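Local coordinates for S12 family peptidase (Streptomyces sp. 82F2, PDB 3WWX), which probably hydrolyses amide bonds with a preference for D-configured substrates, as a D-stereospecific amidohydrolase of the serine beta-lactamase-like S12 peptidase family, at residues Arg43-Tyr49 with Ala323-Asn327; Leu192-Pro198 with Met240-Asp246; Ser209-Ser213 with His224-Thr228. All blocks are in the same frame, centred on the assembly; numbering follows the deposited sequence.

Contact 1: Arg43-Tyr49 with Ala323-Asn327; sequences RGGDDRY and AGNFN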
ATOM      1  N   ARG A  43     -14.476 -17.666   1.424  1.00 13.69           N
ATOM      2  CA  ARG A  43     -14.228 -16.358   0.839  1.00 14.47           C
ATOM      3  C   ARG A  43     -15.152 -16.109  -0.321  1.00 14.25           C
ATOM      4  O   ARG A  43     -15.512 -17.061  -1.040  1.00 15.33           O
ATOM      5  CB  ARG A  43     -12.778 -16.269   0.362  1.00 12.98           C
ATOM      6  CG  ARG A  43     -12.233 -14.853   0.361  1.00 13.33           C
ATOM      7  CD  ARG A  43     -12.001 -14.336   1.785  1.00 11.39           C
ATOM      8  NE  ARG A  43     -11.905 -12.861   1.773  1.00 11.57           N
ATOM      9  CZ  ARG A  43     -10.769 -12.165   1.724  1.00 11.42           C
ATOM     10  NH1 ARG A  43      -9.596 -12.756   1.720  1.00 10.81           N
ATOM     11  NH2 ARG A  43     -10.812 -10.835   1.683  1.00 10.53           N
ATOM     12  N   GLY A  44     -15.542 -14.851  -0.509  1.00 13.24           N
ATOM     13  CA  GLY A  44     -16.352 -14.426  -1.642  1.00 11.98           C
ATOM     14  C   GLY A  44     -15.526 -13.650  -2.664  1.00 12.23           C
ATOM     15  O   GLY A  44     -14.609 -12.911  -2.301  1.00 12.12           O
ATOM     16  N   GLY A  45     -15.846 -13.811  -3.939  1.00 12.03           N
ATOM     17  CA  GLY A  45     -15.015 -13.238  -4.988  1.00 12.62           C
ATOM     18  C   GLY A  45     -15.035 -11.722  -5.017  1.00 11.06           C
ATOM     19  O   GLY A  45     -14.089 -11.111  -5.492  1.00 12.14           O
ATOM     20  N   ASP A  46     -16.112 -11.122  -4.521  1.00 12.00           N
ATOM     21  CA  ASP A  46     -16.259  -9.670  -4.457  1.00 11.91           C
ATOM     22  C   ASP A  46     -15.954  -9.102  -3.060  1.00 10.36           C
ATOM     23  O   ASP A  46     -16.278  -7.941  -2.764  1.00 10.59           O
ATOM     24  CB  ASP A  46     -17.665  -9.287  -4.892  1.00 14.34           C
ATOM     25  CG  ASP A  46     -17.937  -9.660  -6.348  1.00 17.68           C
ATOM     26  OD1 ASP A  46     -17.098  -9.359  -7.222  1.00 18.19           O
ATOM     27  OD2 ASP A  46     -18.995 -10.281  -6.608  1.00 24.63           O
ATOM     28  N   ASP A  47     -15.321  -9.909  -2.217  1.00 11.23           N
ATOM     29  CA  ASP A  47     -14.998  -9.453  -0.856  1.00  9.53           C
ATOM     30  C   ASP A  47     -14.163  -8.179  -0.884  1.00 10.42           C
ATOM     31  O   ASP A  47     -13.203  -8.032  -1.677  1.00 10.80           O
ATOM     32  CB  ASP A  47     -14.267 -10.508  -0.029  1.00 11.28           C
ATOM     33  CG  ASP A  47     -15.185 -11.612   0.500  1.00  9.46           C
ATOM     34  OD1 ASP A  47     -16.414 -11.547   0.253  1.00 13.55           O
ATOM     35  OD2 ASP A  47     -14.645 -12.538   1.137  1.00 12.05           O
ATOM     36  N   ARG A  48     -14.528  -7.279   0.013  1.00  9.90           N
ATOM     37  CA  ARG A  48     -13.787  -6.048   0.235  1.00  9.07           C
ATOM     38  C   ARG A  48     -12.840  -6.280   1.396  1.00 10.09           C
ATOM     39  O   ARG A  48     -13.155  -7.014   2.338  1.00 11.40           O
ATOM     40  CB  ARG A  48     -14.769  -4.902   0.514  1.00 10.83           C
ATOM     41  CG  ARG A  48     -15.698  -4.656  -0.687  1.00 12.55           C
ATOM     42  CD  ARG A  48     -16.735  -3.532  -0.544  1.00 13.32           C
ATOM     43  NE  ARG A  48     -17.575  -3.525  -1.737  1.00 15.59           N
ATOM     44  CZ  ARG A  48     -18.533  -2.641  -2.012  1.00 18.62           C
ATOM     45  NH1 ARG A  48     -18.791  -1.654  -1.200  1.00 17.68           N
ATOM     46  NH2 ARG A  48     -19.227  -2.752  -3.133  1.00 23.46           N
ATOM     47  N   TYR A  49     -11.684  -5.641   1.339  1.00  9.02           N
ATOM     48  CA  TYR A  49     -10.635  -5.866   2.319  1.00  8.01           C
ATOM     49  C   TYR A  49      -9.786  -4.624   2.489  1.00  8.56           C
ATOM     50  O   TYR A  49      -9.754  -3.728   1.631  1.00  8.62           O
ATOM     51  CB  TYR A  49      -9.775  -7.077   1.917  1.00 10.09           C
ATOM     52  CG  TYR A  49      -9.364  -7.138   0.449  1.00  9.88           C
ATOM     53  CD1 TYR A  49     -10.144  -7.795  -0.477  1.00  8.97           C
ATOM     54  CD2 TYR A  49      -8.197  -6.555   0.005  1.00 10.27           C
ATOM     55  CE1 TYR A  49      -9.768  -7.885  -1.806  1.00  9.25           C
ATOM     56  CE2 TYR A  49      -7.819  -6.616  -1.335  1.00  9.41           C
ATOM     57  CZ  TYR A  49      -8.605  -7.292  -2.233  1.00  9.72           C
ATOM     58  OH  TYR A  49      -8.218  -7.392  -3.565  1.00 10.25           O
ATOM     59  N   ALA A 323      -5.322  -8.723  -8.793  1.00  9.60           N
ATOM     60  CA  ALA A 323      -5.385  -8.209  -7.414  1.00  9.67           C
ATOM     61  C   ALA A 323      -6.006  -9.272  -6.553  1.00 10.79           C
ATOM     62  O   ALA A 323      -6.789 -10.086  -7.027  1.00 11.16           O
ATOM     63  CB  ALA A 323      -6.190  -6.915  -7.337  1.00 10.17           C
ATOM     64  N   GLY A 324      -5.661  -9.286  -5.277  1.00 10.23           N
ATOM     65  CA  GLY A 324      -6.239 -10.282  -4.390  1.00  9.49           C
ATOM     66  C   GLY A 324      -5.872 -10.083  -2.944  1.00  9.58           C
ATOM     67  O   GLY A 324      -5.153  -9.154  -2.587  1.00  9.66           O
ATOM     68  N   ASN A 325      -6.333 -11.016  -2.115  1.00  9.97           N
ATOM     69  CA  ASN A 325      -6.227 -10.872  -0.668  1.00 10.32           C
ATOM     70  C   ASN A 325      -6.243 -12.212   0.044  1.00 10.11           C
ATOM     71  O   ASN A 325      -7.023 -13.112  -0.325  1.00 10.67           O
ATOM     72  CB  ASN A 325      -7.379  -9.999  -0.145  1.00  9.22           C
ATOM     73  CG  ASN A 325      -7.275  -9.723   1.352  1.00 10.21           C
ATOM     74  OD1 ASN A 325      -7.971 -10.328   2.172  1.00  9.77           O
ATOM     75  ND2 ASN A 325      -6.389  -8.809   1.723  1.00  9.27           N
ATOM     76  N   PHE A 326      -5.416 -12.310   1.079  1.00  9.20           N
ATOM     77  CA  PHE A 326      -5.491 -13.380   2.065  1.00 10.28           C
ATOM     78  C   PHE A 326      -5.970 -12.771   3.370  1.00  9.90           C
ATOM     79  O   PHE A 326      -5.470 -11.721   3.783  1.00 10.50           O
ATOM     80  CB  PHE A 326      -4.104 -13.978   2.329  1.00 11.25           C
ATOM     81  CG  PHE A 326      -3.402 -14.531   1.107  1.00 10.38           C
ATOM     82  CD1 PHE A 326      -4.107 -15.080   0.054  1.00 12.33           C
ATOM     83  CD2 PHE A 326      -2.028 -14.530   1.060  1.00 13.52           C
ATOM     84  CE1 PHE A 326      -3.444 -15.602  -1.046  1.00 13.77           C
ATOM     85  CE2 PHE A 326      -1.346 -15.061  -0.041  1.00 14.27           C
ATOM     86  CZ  PHE A 326      -2.067 -15.597  -1.085  1.00 12.39           C
ATOM     87  N   ASN A 327      -6.882 -13.454   4.075  1.00  9.65           N
ATOM     88  CA  ASN A 327      -7.412 -12.945   5.352  1.00 10.50           C
ATOM     89  C   ASN A 327      -6.717 -13.561   6.572  1.00 10.84           C
ATOM     90  O   ASN A 327      -7.294 -13.636   7.666  1.00 11.53           O
ATOM     91  CB  ASN A 327      -8.925 -13.104   5.431  1.00 10.33           C
ATOM     92  CG  ASN A 327      -9.363 -14.542   5.470  1.00 10.45           C
ATOM     93  OD1 ASN A 327      -8.559 -15.457   5.280  1.00 11.60           O
ATOM     94  ND2 ASN A 327     -10.648 -14.749   5.748  1.00 11.97           N
TER

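Contact 2: Leu192-Pro198 with Met240-Asp246; sequences LRATTVP and MISDSRD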
ATOM      1  N   LEU A 192     -14.757   3.917  -8.783  1.00 13.66           N
ATOM      2  CA  LEU A 192     -14.338   2.833  -7.875  1.00 13.23           C
ATOM      3  C   LEU A 192     -15.327   2.675  -6.723  1.00 13.72           C
ATOM      4  O   LEU A 192     -15.086   3.134  -5.590  1.00 13.91           O
ATOM      5  CB  LEU A 192     -12.941   3.088  -7.332  1.00 12.00           C
ATOM      6  CG  LEU A 192     -11.856   3.335  -8.376  1.00 10.80           C
ATOM      7  CD1 LEU A 192     -10.520   3.431  -7.700  1.00 14.53           C
ATOM      8  CD2 LEU A 192     -11.820   2.220  -9.430  1.00 11.14           C
ATOM      9  N   ARG A 193     -16.437   2.011  -7.032  1.00 15.88           N
ATOM     10  CA  ARG A 193     -17.587   1.962  -6.152  1.00 16.32           C
ATOM     11  C   ARG A 193     -17.397   1.086  -4.915  1.00 15.28           C
ATOM     12  O   ARG A 193     -18.228   1.121  -4.015  1.00 19.78           O
ATOM     13  CB  ARG A 193     -18.809   1.493  -6.948  1.00 20.13           C
ATOM     14  CG  ARG A 193     -19.284   2.547  -7.939  1.00 30.21           C
ATOM     15  CD  ARG A 193     -20.328   2.036  -8.919  1.00 43.34           C
ATOM     16  NE  ARG A 193     -20.230   2.764 -10.185  1.00 52.65           N
ATOM     17  CZ  ARG A 193     -21.115   2.695 -11.173  1.00 55.89           C
ATOM     18  NH1 ARG A 193     -22.195   1.932 -11.057  1.00 66.23           N
ATOM     19  NH2 ARG A 193     -20.921   3.403 -12.282  1.00 48.16           N
ATOM     20  N   ALA A 194     -16.319   0.298  -4.869  1.00 12.68           N
ATOM     21  CA  ALA A 194     -16.038  -0.559  -3.720  1.00 11.41           C
ATOM     22  C   ALA A 194     -14.834  -0.040  -2.923  1.00 11.66           C
ATOM     23  O   ALA A 194     -14.331  -0.739  -2.041  1.00 12.02           O
ATOM     24  CB  ALA A 194     -15.756  -1.986  -4.184  1.00 11.72           C
ATOM     25  N   THR A 195     -14.394   1.174  -3.220  1.00 10.78           N
ATOM     26  CA  THR A 195     -13.158   1.723  -2.663  1.00 10.13           C
ATOM     27  C   THR A 195     -13.432   2.922  -1.770  1.00 12.23           C
ATOM     28  O   THR A 195     -14.122   3.864  -2.186  1.00 12.39           O
ATOM     29  CB  THR A 195     -12.208   2.129  -3.803  1.00 10.25           C
ATOM     30  OG1 THR A 195     -11.953   0.979  -4.614  1.00  9.32           O
ATOM     31  CG2 THR A 195     -10.876   2.596  -3.267  1.00 11.61           C
ATOM     32  N   THR A 196     -12.900   2.876  -0.547  1.00 10.73           N
ATOM     33  CA  THR A 196     -13.154   3.916   0.430  1.00 11.06           C
ATOM     34  C   THR A 196     -11.903   4.276   1.225  1.00 12.46           C
ATOM     35  O   THR A 196     -10.924   3.511   1.297  1.00 10.54           O
ATOM     36  CB  THR A 196     -14.270   3.516   1.414  1.00 13.92           C
ATOM     37  OG1 THR A 196     -13.898   2.322   2.092  1.00 15.85           O
ATOM     38  CG2 THR A 196     -15.594   3.281   0.702  1.00 16.25           C
ATOM     39  N   VAL A 197     -11.932   5.492   1.765  1.00 11.72           N
ATOM     40  CA  VAL A 197     -10.906   6.030   2.647  1.00 11.64           C
ATOM     41  C   VAL A 197     -11.631   6.214   3.977  1.00 11.54           C
ATOM     42  O   VAL A 197     -12.305   7.227   4.190  1.00 13.09           O
ATOM     43  CB  VAL A 197     -10.366   7.384   2.133  1.00 11.48           C
ATOM     44  CG1 VAL A 197      -9.187   7.833   2.941  1.00 12.59           C
ATOM     45  CG2 VAL A 197      -9.996   7.287   0.653  1.00 14.45           C
ATOM     46  N   PRO A 198     -11.571   5.207   4.849  1.00 10.21           N
ATOM     47  CA  PRO A 198     -12.454   5.186   6.023  1.00 10.41           C
ATOM     48  C   PRO A 198     -12.144   6.196   7.136  1.00 11.95           C
ATOM     49  O   PRO A 198     -13.009   6.486   7.956  1.00 11.46           O
ATOM     50  CB  PRO A 198     -12.296   3.757   6.553  1.00 11.15           C
ATOM     51  CG  PRO A 198     -10.959   3.315   6.048  1.00 11.95           C
ATOM     52  CD  PRO A 198     -10.807   3.956   4.699  1.00  9.62           C
ATOM     53  N   MET A 240      -6.784   2.410   3.213  1.00  8.20           N
ATOM     54  CA  MET A 240      -7.903   2.225   2.274  1.00  7.10           C
ATOM     55  C   MET A 240      -8.524   0.829   2.287  1.00  7.71           C
ATOM     56  O   MET A 240      -7.881  -0.154   2.647  1.00  7.63           O
ATOM     57  CB  MET A 240      -7.490   2.642   0.867  1.00  9.21           C
ATOM     58  CG  MET A 240      -7.281   4.144   0.785  1.00  8.74           C
ATOM     59  SD  MET A 240      -6.696   4.728  -0.805  1.00  9.83           S
ATOM     60  CE  MET A 240      -8.076   4.235  -1.855  1.00 10.88           C
ATOM     61  N   ILE A 241      -9.787   0.768   1.872  1.00  8.51           N
ATOM     62  CA  ILE A 241     -10.520  -0.478   1.688  1.00  8.22           C
ATOM     63  C   ILE A 241     -10.923  -0.558   0.231  1.00  8.81           C
ATOM     64  O   ILE A 241     -11.308   0.454  -0.346  1.00  9.62           O
ATOM     65  CB  ILE A 241     -11.774  -0.537   2.595  1.00  9.11           C
ATOM     66  CG1 ILE A 241     -11.349  -0.415   4.069  1.00  9.67           C
ATOM     67  CG2 ILE A 241     -12.562  -1.832   2.359  1.00  9.94           C
ATOM     68  CD1 ILE A 241     -12.529  -0.203   5.058  1.00 11.29           C
ATOM     69  N   SER A 242     -10.805  -1.736  -0.379  1.00  8.48           N
ATOM     70  CA  SER A 242     -11.184  -1.902  -1.775  1.00  8.69           C
ATOM     71  C   SER A 242     -11.563  -3.361  -2.026  1.00 11.06           C
ATOM     72  O   SER A 242     -11.709  -4.148  -1.113  1.00 10.65           O
ATOM     73  CB  SER A 242     -10.047  -1.434  -2.694  1.00  9.05           C
ATOM     74  OG  SER A 242     -10.482  -1.314  -4.040  1.00  9.49           O
ATOM     75  N   ASP A 243     -11.758  -3.710  -3.289  1.00  9.29           N
ATOM     76  CA  ASP A 243     -11.952  -5.095  -3.681  1.00 10.13           C
ATOM     77  C   ASP A 243     -11.005  -5.419  -4.838  1.00  9.78           C
ATOM     78  O   ASP A 243     -10.207  -4.581  -5.280  1.00  9.51           O
ATOM     79  CB  ASP A 243     -13.421  -5.429  -3.979  1.00 10.18           C
ATOM     80  CG  ASP A 243     -13.928  -4.871  -5.296  1.00  9.82           C
ATOM     81  OD1 ASP A 243     -13.161  -4.236  -6.034  1.00 10.88           O
ATOM     82  OD2 ASP A 243     -15.138  -5.067  -5.563  1.00 12.05           O
ATOM     83  N   SER A 244     -11.069  -6.645  -5.322  1.00  9.87           N
ATOM     84  CA  SER A 244     -10.099  -7.110  -6.304  1.00  9.22           C
ATOM     85  C   SER A 244     -10.393  -6.594  -7.707  1.00 10.81           C
ATOM     86  O   SER A 244      -9.532  -6.684  -8.558  1.00 12.62           O
ATOM     87  CB  SER A 244     -10.067  -8.630  -6.330  1.00 10.09           C
ATOM     88  OG  SER A 244      -9.818  -9.168  -5.033  1.00 11.32           O
ATOM     89  N   ARG A 245     -11.593  -6.081  -7.925  1.00 10.41           N
ATOM     90  CA  ARG A 245     -11.955  -5.445  -9.194  1.00 10.84           C
ATOM     91  C   ARG A 245     -11.434  -4.008  -9.256  1.00  9.28           C
ATOM     92  O   ARG A 245     -10.695  -3.634 -10.178  1.00 11.06           O
ATOM     93  CB  ARG A 245     -13.464  -5.443  -9.372  1.00 10.03           C
ATOM     94  CG  ARG A 245     -13.939  -4.900 -10.708  1.00 13.02           C
ATOM     95  CD  ARG A 245     -15.437  -4.915 -10.836  1.00 19.67           C
ATOM     96  NE  ARG A 245     -15.840  -4.502 -12.182  1.00 21.93           N
ATOM     97  CZ  ARG A 245     -17.096  -4.490 -12.620  1.00 38.73           C
ATOM     98  NH1 ARG A 245     -18.086  -4.875 -11.824  1.00 32.99           N
ATOM     99  NH2 ARG A 245     -17.361  -4.094 -13.859  1.00 39.62           N
ATOM    100  N   ASP A 246     -11.788  -3.201  -8.260  1.00  9.85           N
ATOM    101  CA  ASP A 246     -11.396  -1.803  -8.247  1.00 10.94           C
ATOM    102  C   ASP A 246      -9.878  -1.660  -8.238  1.00  9.49           C
ATOM    103  O   ASP A 246      -9.341  -0.740  -8.829  1.00 10.21           O
ATOM    104  CB  ASP A 246     -11.946  -1.103  -7.011  1.00  9.49           C
ATOM    105  CG  ASP A 246     -13.414  -0.710  -7.139  1.00 10.97           C
ATOM    106  OD1 ASP A 246     -14.100  -1.126  -8.104  1.00 12.22           O
ATOM    107  OD2 ASP A 246     -13.887   0.015  -6.226  1.00 11.37           O
TER
HETATM  108  O   HOH W   1     -16.701  -0.437  -8.846  1.00 23.10           O

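Contact 3: Ser209-Ser213 with His224-Thr228; sequences SPAYS and HDVST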
ATOM      1  N   SER A 209     -15.323 -11.063   4.220  1.00 11.84           N
ATOM      2  CA  SER A 209     -15.100 -12.141   5.148  1.00 11.37           C
ATOM      3  C   SER A 209     -14.330 -11.582   6.342  1.00 11.01           C
ATOM      4  O   SER A 209     -13.779 -10.486   6.268  1.00 12.03           O
ATOM      5  CB  SER A 209     -14.286 -13.239   4.458  1.00 12.15           C
ATOM      6  OG  SER A 209     -15.044 -13.848   3.417  1.00 14.03           O
ATOM      7  N   PRO A 210     -14.242 -12.349   7.429  1.00 11.76           N
ATOM      8  CA  PRO A 210     -13.459 -11.873   8.570  1.00 10.50           C
ATOM      9  C   PRO A 210     -11.974 -11.753   8.228  1.00 11.32           C
ATOM     10  O   PRO A 210     -11.509 -12.321   7.230  1.00 10.74           O
ATOM     11  CB  PRO A 210     -13.669 -12.961   9.629  1.00 14.25           C
ATOM     12  CG  PRO A 210     -14.910 -13.684   9.218  1.00 14.09           C
ATOM     13  CD  PRO A 210     -14.890 -13.641   7.716  1.00 13.42           C
ATOM     14  N   ALA A 211     -11.232 -11.028   9.058  1.00 11.26           N
ATOM     15  CA  ALA A 211      -9.791 -10.902   8.936  1.00  9.91           C
ATOM     16  C   ALA A 211      -9.163 -11.436  10.211  1.00  9.93           C
ATOM     17  O   ALA A 211      -9.641 -11.136  11.298  1.00 11.00           O
ATOM     18  CB  ALA A 211      -9.421  -9.438   8.742  1.00 10.51           C
ATOM     19  N   TYR A 212      -8.100 -12.230  10.076  1.00 10.23           N
ATOM     20  CA  TYR A 212      -7.531 -12.952  11.197  1.00 10.44           C
ATOM     21  C   TYR A 212      -6.046 -12.664  11.377  1.00 10.76           C
ATOM     22  O   TYR A 212      -5.287 -12.576  10.393  1.00 10.80           O
ATOM     23  CB  TYR A 212      -7.696 -14.459  11.002  1.00 11.18           C
ATOM     24  CG  TYR A 212      -9.123 -14.929  10.854  1.00  9.33           C
ATOM     25  CD1 TYR A 212      -9.922 -15.136  11.981  1.00 11.23           C
ATOM     26  CD2 TYR A 212      -9.670 -15.186   9.606  1.00 11.78           C
ATOM     27  CE1 TYR A 212     -11.224 -15.586  11.846  1.00 12.19           C
ATOM     28  CE2 TYR A 212     -10.968 -15.637   9.460  1.00 14.52           C
ATOM     29  CZ  TYR A 212     -11.742 -15.840  10.590  1.00 14.79           C
ATOM     30  OH  TYR A 212     -13.030 -16.308  10.460  1.00 15.55           O
ATOM     31  N   SER A 213      -5.618 -12.564  12.641  1.00 10.72           N
ATOM     32  CA  SER A 213      -4.231 -12.315  12.992  1.00 10.71           C
ATOM     33  C   SER A 213      -3.831 -13.038  14.260  1.00 12.15           C
ATOM     34  O   SER A 213      -4.674 -13.318  15.109  1.00 13.06           O
ATOM     35  CB  SER A 213      -4.023 -10.810  13.209  1.00 11.47           C
ATOM     36  OG  SER A 213      -2.671 -10.483  13.468  1.00 13.43           O
ATOM     37  N   HIS A 224      -6.971 -14.214  16.342  1.00 11.43           N
ATOM     38  CA  HIS A 224      -7.923 -13.169  16.691  1.00 11.19           C
ATOM     39  C   HIS A 224      -8.648 -12.713  15.458  1.00 11.31           C
ATOM     40  O   HIS A 224      -8.047 -12.595  14.379  1.00 10.73           O
ATOM     41  CB  HIS A 224      -7.187 -11.953  17.256  1.00 11.13           C
ATOM     42  CG  HIS A 224      -6.299 -12.275  18.411  1.00 10.70           C
ATOM     43  ND1 HIS A 224      -6.706 -12.164  19.726  1.00 12.13           N
ATOM     44  CD2 HIS A 224      -5.022 -12.719  18.445  1.00 11.64           C
ATOM     45  CE1 HIS A 224      -5.714 -12.523  20.517  1.00 13.04           C
ATOM     46  NE2 HIS A 224      -4.683 -12.865  19.767  1.00 13.42           N
ATOM     47  N   ASP A 225      -9.934 -12.437  15.619  1.00  9.94           N
ATOM     48  CA  ASP A 225     -10.705 -11.734  14.605  1.00 10.60           C
ATOM     49  C   ASP A 225     -10.411 -10.251  14.722  1.00 11.07           C
ATOM     50  O   ASP A 225     -10.830  -9.578  15.678  1.00 11.53           O
ATOM     51  CB  ASP A 225     -12.195 -11.989  14.807  1.00 12.01           C
ATOM     52  CG  ASP A 225     -13.036 -11.406  13.717  1.00 13.71           C
ATOM     53  OD1 ASP A 225     -12.695 -10.312  13.210  1.00 12.40           O
ATOM     54  OD2 ASP A 225     -14.050 -12.064  13.345  1.00 15.87           O
ATOM     55  N   VAL A 226      -9.682  -9.747  13.732  1.00  9.46           N
ATOM     56  CA  VAL A 226      -9.216  -8.374  13.714  1.00  9.80           C
ATOM     57  C   VAL A 226      -9.911  -7.555  12.628  1.00  9.11           C
ATOM     58  O   VAL A 226      -9.391  -6.536  12.168  1.00 10.28           O
ATOM     59  CB  VAL A 226      -7.672  -8.294  13.572  1.00  9.13           C
ATOM     60  CG1 VAL A 226      -7.001  -8.959  14.730  1.00  9.03           C
ATOM     61  CG2 VAL A 226      -7.188  -8.902  12.262  1.00 11.09           C
ATOM     62  N   SER A 227     -11.108  -7.981  12.244  1.00  9.45           N
ATOM     63  CA  SER A 227     -11.818  -7.325  11.152  1.00  9.83           C
ATOM     64  C   SER A 227     -11.987  -5.834  11.394  1.00  8.92           C
ATOM     65  O   SER A 227     -11.780  -5.029  10.481  1.00  9.93           O
ATOM     66  CB  SER A 227     -13.180  -7.985  10.925  1.00 10.65           C
ATOM     67  OG  SER A 227     -13.053  -9.389  10.698  1.00 11.06           O
ATOM     68  N   THR A 228     -12.381  -5.470  12.610  1.00  9.42           N
ATOM     69  CA  THR A 228     -12.640  -4.078  12.940  1.00 10.12           C
ATOM     70  C   THR A 228     -11.469  -3.433  13.685  1.00  9.61           C
ATOM     71  O   THR A 228     -10.935  -3.986  14.631  1.00 10.86           O
ATOM     72  CB  THR A 228     -13.910  -3.933  13.781  1.00  9.78           C
ATOM     73  OG1 THR A 228     -13.794  -4.724  14.971  1.00 11.12           O
ATOM     74  CG2 THR A 228     -15.118  -4.392  12.989  1.00 11.61           C
TER

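Contact 1: Arg43-Tyr49 with Ala323-Asn327
Asn325 is worked on from two directions, its amide lying over the ring of Tyr49 while its oxygen takes the end of Arg43. The tight part is the stack: Asn325 CB stands 3.3 Å from the centroid of the Tyr49 ring and only 2° off its normal, a CH-pi contact, and the amide plane continues across the face at 15° to the ring. With CG anti to its backbone N (chi1 -176°), Asn325 carries its amide out over CG and CD2 of Tyr49; its ND2 is hydrogen-bonded to Ser308 OG and Ser310 OG. Arg43 arrives with its guanidinium nearly perpendicular to that amide. Its NH1 and NH2 both donate to Asn325 OD1, end-on: NH1 at 3.0 Å in the carbonyl plane on a lone pair, NH2 at 2.9 Å from above that plane. Asn327 CB lies over one face of the guanidinium, 3.8 Å from Arg43 NH1. NE of Arg43 forms a salt bridge with Asp47 OD2 (2.8 Å), which also accepts from Gly44 N at 3.0 Å, so the guanidinium is fixed at both ends. The loose side is the turn from Gly44 to Asp47, where Asp46 is exposed and makes no contact with strand 320-326. The loop thereby packs on that strand of the large antiparallel sheet, beside strands 24-31 and 308-315, with Tyr49 reaching Leu247 and Ser244 of helix 244-255.

Contact 2: Leu192-Pro198 with Met240-Asp246
Thr196 and Ile241 exchange both backbone hydrogen bonds, Thr196 N to Ile241 O at 2.9 Å and Ile241 N to Thr196 O at 3.0 Å, which makes them an isolated antiparallel hydrogen-bonded pair. Weaker CA-H...O contacts extend the pairing, among them Thr195 CA to Ile241 O at 3.2 Å.

The side-chain polar bonds converge on Asp246. Its OD2 accepts from Ala194 N at 2.8 Å, on the syn side and 22° out of the carboxylate plane, and from Thr195 OG1 at 2.7 Å through the anti lone pair. Thr195 OG1 in turn accepts from Ser242 OG at 2.8 Å, so a short relay runs from strand to threonine to helix. It depends on Thr195 keeping OG1 beside its backbone N (chi1 -58°), which turns CG2 to the methionine instead. A water joins Arg193 N to the other carboxylate oxygen, Asp246 OD1. Ala194 CB touches OD2 of Asp243 and OD2 of Asp246.

This is a helix start bound to a beta turn: Leu192 to Thr195 form a type I turn, and its Ala194 and Thr195 meet the first turn of helix 244-255. Asp243 is the N-cap of that helix, its OD1 receiving Asp246 N at 2.8 Å and, weakly, Arg245 N.

Apolar contacts fill the rest. Met240, bent at chi3, lays CE against Thr195 CG2 at 3.5 Å, and its CG approaches Val197 CG2. Pro198 CG meets Ile241 CD1. Beyond the two segments, Val197 packs on Tyr178, Val182 and Ile187 of helix 178-187.

Contact 3: Ser209-Ser213 with His224-Thr228
His224 meets Ser213 edge-on: the Ser213 carbonyl oxygen lies in the plane of the imidazole, 3.4 Å from CD2, just where the same oxygen receives the backbone N of His224. The ring of Tyr212 is approached obliquely by His224 O and Asp225 CA, and its side chain also touches Pro23 and Asn327. The carboxylate of Asp225 is the third flat group. Its OD1 is met nearly end-on by Ser227 N at 3.0 Å and on the syn side by Ser227 OG at 2.7 Å, while OD2 lies near Pro210 CB.

The bond from Ser227 N makes an Asx turn, and the second, from OG, orients the serine. Ser227 gives its hydroxyl proton to Asp225 and accepts from Ala211 N, with OG 2.9 Å from that nitrogen and an N-H...O angle of 158°, so a side chain takes over where strand pairing ends. Next along, Val226 N bonds to Ala211 O at 2.8 Å. Val226 CG2, held between backbone N and carbonyl carbon, lies over the Ala211 peptide, and both valine methyls touch Ser213 CB at 3.8 Å. Farther on, Ser213 N reaches His224 O at 3.0 Å and His224 N reaches Ser213 O at 2.8 Å; the non-hydrogen-bonded pair Tyr212-Asp225 lies between this pair and the Val226 N to Ala211 O bond.

The OG of Ser213 bonds to Asp329 and to Leu215 N. Both residues, like Ser213, line the pocket that holds octane 1,8-diamine, so this arrangement is a short two-stranded beta hairpin whose Ser213 borders the diamine pocket.

Along the chain the contacts are nested: contact 3 lies inside the loop closed by contact 2, which lies inside that closed by contact 1. Contact 1 touches both others. Its centre is about 11 Å from that of contact 2, to which it is joined by the two-stranded pairing of 49-50 with 241-242, and about 13 Å from that of contact 3, where Asn327 O pairs with Tyr212 N and Asp47 OD2 with Ser209 OG. Contacts 2 and 3 do not touch, their centres being about 18 Å apart. Contact 1, the loop 43-49 against the end of strand 320-326, thus links the start of helix 244-255 with the hairpin that borders the diamine pocket.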